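Local coordinates for protein glycerate 2-kinase (Pyrococcus horikoshii, PDB 1X3L) that catalyses the ATP- and magnesium-dependent phosphorylation of D-glycerate to 2-phosphoglycerate, and also accepts other nucleotides or pyrophosphate as phosphate donor, at residues A[40-45]-A[261-265]. Numbering follows the deposited sequence.
Sequences VQGKEF and HNFLI
The side-chain amide of Gln-41 reaches from a β-hairpin to the outermost strand of the six-stranded parallel sheet, where NE2 donates a hydrogen bond to Leu-264 O at 3.1 Å. It approaches from above the carbonyl plane, with an N-H...O angle of 144°. At the other end of the amide, OE1 accepts a bond from a water that in turn accepts from Leu-264 N; the glutamine thus grips Leu-264 O directly and reaches Leu-264 N through the water. The hairpin is closed by a type I' turn from Val-40 to Lys-43, whose backbones bond to each other in both directions; strand 188-194, the inner partner of the edge strand, also touches Val-40 and Phe-45. The example illustrates how side chains can join a separate hairpin to an edge strand without backbone pairing between the two. The Phe-263 ring projects from the edge strand and packs among the hairpin's side chains. A chi1 of -172° swings Val-40 CG1 away from its backbone N and over the centre of this ring, a CH-pi contact 3.5 Å from the centroid. The ring's rim is bordered by Gln-41 OE1, by Lys-43 CB and by Phe-45 CZ, the last 3.8 Å from Phe-263 CZ. With an alanine in place of Phe-263 the ring is gone, and Val-40 CG1 and Phe-45 CZ would probably face a gap. Farther along, the Phe-45 ring turns its edge to the face of His-261 in an offset edge-to-face pair, planes at 63°, with Phe-45 CE2 3.3 Å from His-261 CD2.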
ATOM      1  N   VAL A  40     -15.164  -8.009 -12.270  1.00 37.85           N
ATOM      2  CA  VAL A  40     -14.112  -7.316 -11.539  1.00 37.57           C
ATOM      3  C   VAL A  40     -13.800  -5.963 -12.167  1.00 37.94           C
ATOM      4  O   VAL A  40     -13.233  -5.885 -13.261  1.00 37.38           O
ATOM      5  CB  VAL A  40     -12.828  -8.166 -11.503  1.00 35.91           C
ATOM      6  CG1 VAL A  40     -11.803  -7.527 -10.582  1.00 36.37           C
ATOM      7  CG2 VAL A  40     -13.158  -9.567 -11.041  1.00 35.38           C
ATOM      8  N   GLN A  41     -14.166  -4.900 -11.460  1.00 38.63           N
ATOM      9  CA  GLN A  41     -13.956  -3.542 -11.943  1.00 40.45           C
ATOM     10  C   GLN A  41     -14.427  -3.432 -13.395  1.00 41.92           C
ATOM     11  O   GLN A  41     -13.755  -2.838 -14.235  1.00 42.56           O
ATOM     12  CB  GLN A  41     -12.471  -3.149 -11.832  1.00 39.34           C
ATOM     13  CG  GLN A  41     -11.907  -3.251 -10.411  1.00 39.22           C
ATOM     14  CD  GLN A  41     -10.553  -2.573 -10.248  1.00 37.03           C
ATOM     15  OE1 GLN A  41      -9.676  -2.691 -11.101  1.00 36.70           O
ATOM     16  NE2 GLN A  41     -10.375  -1.864  -9.137  1.00 37.70           N
ATOM     17  N   GLY A  42     -15.581  -4.025 -13.686  1.00 43.91           N
ATOM     18  CA  GLY A  42     -16.122  -3.965 -15.034  1.00 45.40           C
ATOM     19  C   GLY A  42     -15.815  -5.146 -15.940  1.00 46.55           C
ATOM     20  O   GLY A  42     -16.611  -5.468 -16.822  1.00 47.20           O
ATOM     21  N   LYS A  43     -14.666  -5.786 -15.738  1.00 46.91           N
ATOM     22  CA  LYS A  43     -14.263  -6.932 -16.552  1.00 46.72           C
ATOM     23  C   LYS A  43     -15.081  -8.155 -16.147  1.00 46.61           C
ATOM     24  O   LYS A  43     -15.045  -8.584 -14.993  1.00 44.50           O
ATOM     25  CB  LYS A  43     -12.770  -7.213 -16.357  1.00 48.87           C
ATOM     26  CG  LYS A  43     -12.160  -8.203 -17.344  1.00 51.22           C
ATOM     27  CD  LYS A  43     -12.028  -7.603 -18.740  1.00 53.27           C
ATOM     28  CE  LYS A  43     -11.276  -8.538 -19.684  1.00 54.86           C
ATOM     29  NZ  LYS A  43     -11.970  -9.847 -19.871  1.00 55.27           N
ATOM     30  N   GLU A  44     -15.814  -8.719 -17.103  1.00 47.20           N
ATOM     31  CA  GLU A  44     -16.662  -9.876 -16.832  1.00 47.86           C
ATOM     32  C   GLU A  44     -15.985 -11.215 -17.115  1.00 46.91           C
ATOM     33  O   GLU A  44     -15.302 -11.378 -18.124  1.00 46.60           O
ATOM     34  CB  GLU A  44     -17.951  -9.771 -17.652  1.00 50.24           C
ATOM     35  CG  GLU A  44     -19.050 -10.725 -17.206  1.00 55.82           C
ATOM     36  CD  GLU A  44     -20.308 -10.611 -18.051  1.00 58.39           C
ATOM     37  OE1 GLU A  44     -20.797  -9.475 -18.243  1.00 58.79           O
ATOM     38  OE2 GLU A  44     -20.812 -11.659 -18.515  1.00 60.14           O
ATOM     39  N   PHE A  45     -16.178 -12.170 -16.209  1.00 47.11           N
ATOM     40  CA  PHE A  45     -15.612 -13.507 -16.355  1.00 48.09           C
ATOM     41  C   PHE A  45     -16.707 -14.536 -16.128  1.00 49.44           C
ATOM     42  O   PHE A  45     -17.487 -14.423 -15.181  1.00 49.16           O
ATOM     43  CB  PHE A  45     -14.499 -13.763 -15.332  1.00 47.78           C
ATOM     44  CG  PHE A  45     -13.367 -12.790 -15.404  1.00 47.80           C
ATOM     45  CD1 PHE A  45     -13.441 -11.568 -14.743  1.00 47.13           C
ATOM     46  CD2 PHE A  45     -12.227 -13.087 -16.140  1.00 47.82           C
ATOM     47  CE1 PHE A  45     -12.388 -10.654 -14.815  1.00 48.10           C
ATOM     48  CE2 PHE A  45     -11.172 -12.182 -16.220  1.00 48.48           C
ATOM     49  CZ  PHE A  45     -11.253 -10.963 -15.555  1.00 48.00           C
ATOM     50  N   HIS A 261      -5.178 -11.790 -15.147  1.00 32.92           N
ATOM     51  CA  HIS A 261      -5.514 -10.376 -15.085  1.00 33.40           C
ATOM     52  C   HIS A 261      -5.213  -9.752 -13.728  1.00 32.25           C
ATOM     53  O   HIS A 261      -5.634 -10.255 -12.690  1.00 30.49           O
ATOM     54  CB  HIS A 261      -6.996 -10.209 -15.406  1.00 35.04           C
ATOM     55  CG  HIS A 261      -7.429 -10.956 -16.628  1.00 39.24           C
ATOM     56  ND1 HIS A 261      -7.365 -10.414 -17.894  1.00 40.99           N
ATOM     57  CD2 HIS A 261      -7.889 -12.219 -16.782  1.00 39.18           C
ATOM     58  CE1 HIS A 261      -7.770 -11.311 -18.775  1.00 41.27           C
ATOM     59  NE2 HIS A 261      -8.094 -12.415 -18.127  1.00 42.35           N
ATOM     60  N   ASN A 262      -4.491  -8.642 -13.752  1.00 31.73           N
ATOM     61  CA  ASN A 262      -4.126  -7.940 -12.534  1.00 31.46           C
ATOM     62  C   ASN A 262      -5.025  -6.734 -12.301  1.00 31.04           C
ATOM     63  O   ASN A 262      -5.218  -5.907 -13.191  1.00 29.96           O
ATOM     64  CB  ASN A 262      -2.663  -7.506 -12.610  1.00 30.32           C
ATOM     65  CG  ASN A 262      -1.707  -8.682 -12.520  1.00 32.84           C
ATOM     66  OD1 ASN A 262      -1.566  -9.297 -11.463  1.00 31.04           O
ATOM     67  ND2 ASN A 262      -1.055  -9.007 -13.630  1.00 30.85           N
ATOM     68  N   PHE A 263      -5.579  -6.657 -11.095  1.00 30.14           N
ATOM     69  CA  PHE A 263      -6.462  -5.567 -10.701  1.00 31.09           C
ATOM     70  C   PHE A 263      -5.947  -4.942  -9.406  1.00 31.29           C
ATOM     71  O   PHE A 263      -5.666  -5.647  -8.435  1.00 31.66           O
ATOM     72  CB  PHE A 263      -7.885  -6.083 -10.452  1.00 30.49           C
ATOM     73  CG  PHE A 263      -8.518  -6.743 -11.647  1.00 31.87           C
ATOM     74  CD1 PHE A 263      -9.199  -5.987 -12.600  1.00 32.63           C
ATOM     75  CD2 PHE A 263      -8.435  -8.124 -11.818  1.00 30.91           C
ATOM     76  CE1 PHE A 263      -9.792  -6.598 -13.708  1.00 33.26           C
ATOM     77  CE2 PHE A 263      -9.023  -8.748 -12.920  1.00 31.23           C
ATOM     78  CZ  PHE A 263      -9.704  -7.984 -13.866  1.00 31.88           C
ATOM     79  N   LEU A 264      -5.812  -3.623  -9.398  1.00 29.29           N
ATOM     80  CA  LEU A 264      -5.381  -2.912  -8.205  1.00 30.53           C
ATOM     81  C   LEU A 264      -6.716  -2.478  -7.599  1.00 29.19           C
ATOM     82  O   LEU A 264      -7.431  -1.664  -8.191  1.00 28.60           O
ATOM     83  CB  LEU A 264      -4.519  -1.701  -8.594  1.00 30.70           C
ATOM     84  CG  LEU A 264      -3.946  -0.832  -7.465  1.00 32.47           C
ATOM     85  CD1 LEU A 264      -3.131  -1.682  -6.499  1.00 29.21           C
ATOM     86  CD2 LEU A 264      -3.080   0.275  -8.071  1.00 32.17           C
ATOM     87  N   ILE A 265      -7.064  -3.024  -6.436  1.00 27.12           N
ATOM     88  CA  ILE A 265      -8.356  -2.712  -5.823  1.00 25.83           C
ATOM     89  C   ILE A 265      -8.356  -1.810  -4.591  1.00 26.51           C
ATOM     90  O   ILE A 265      -9.415  -1.455  -4.072  1.00 25.61           O
ATOM     91  CB  ILE A 265      -9.113  -4.009  -5.482  1.00 28.00           C
ATOM     92  CG1 ILE A 265      -8.406  -4.744  -4.336  1.00 27.97           C
ATOM     93  CG2 ILE A 265      -9.173  -4.903  -6.719  1.00 24.65           C
ATOM     94  CD1 ILE A 265      -9.220  -5.868  -3.735  1.00 28.98           C
TER
HETATM   95  O   HOH W   1      -7.003  -2.203 -11.696  1.00 28.65           O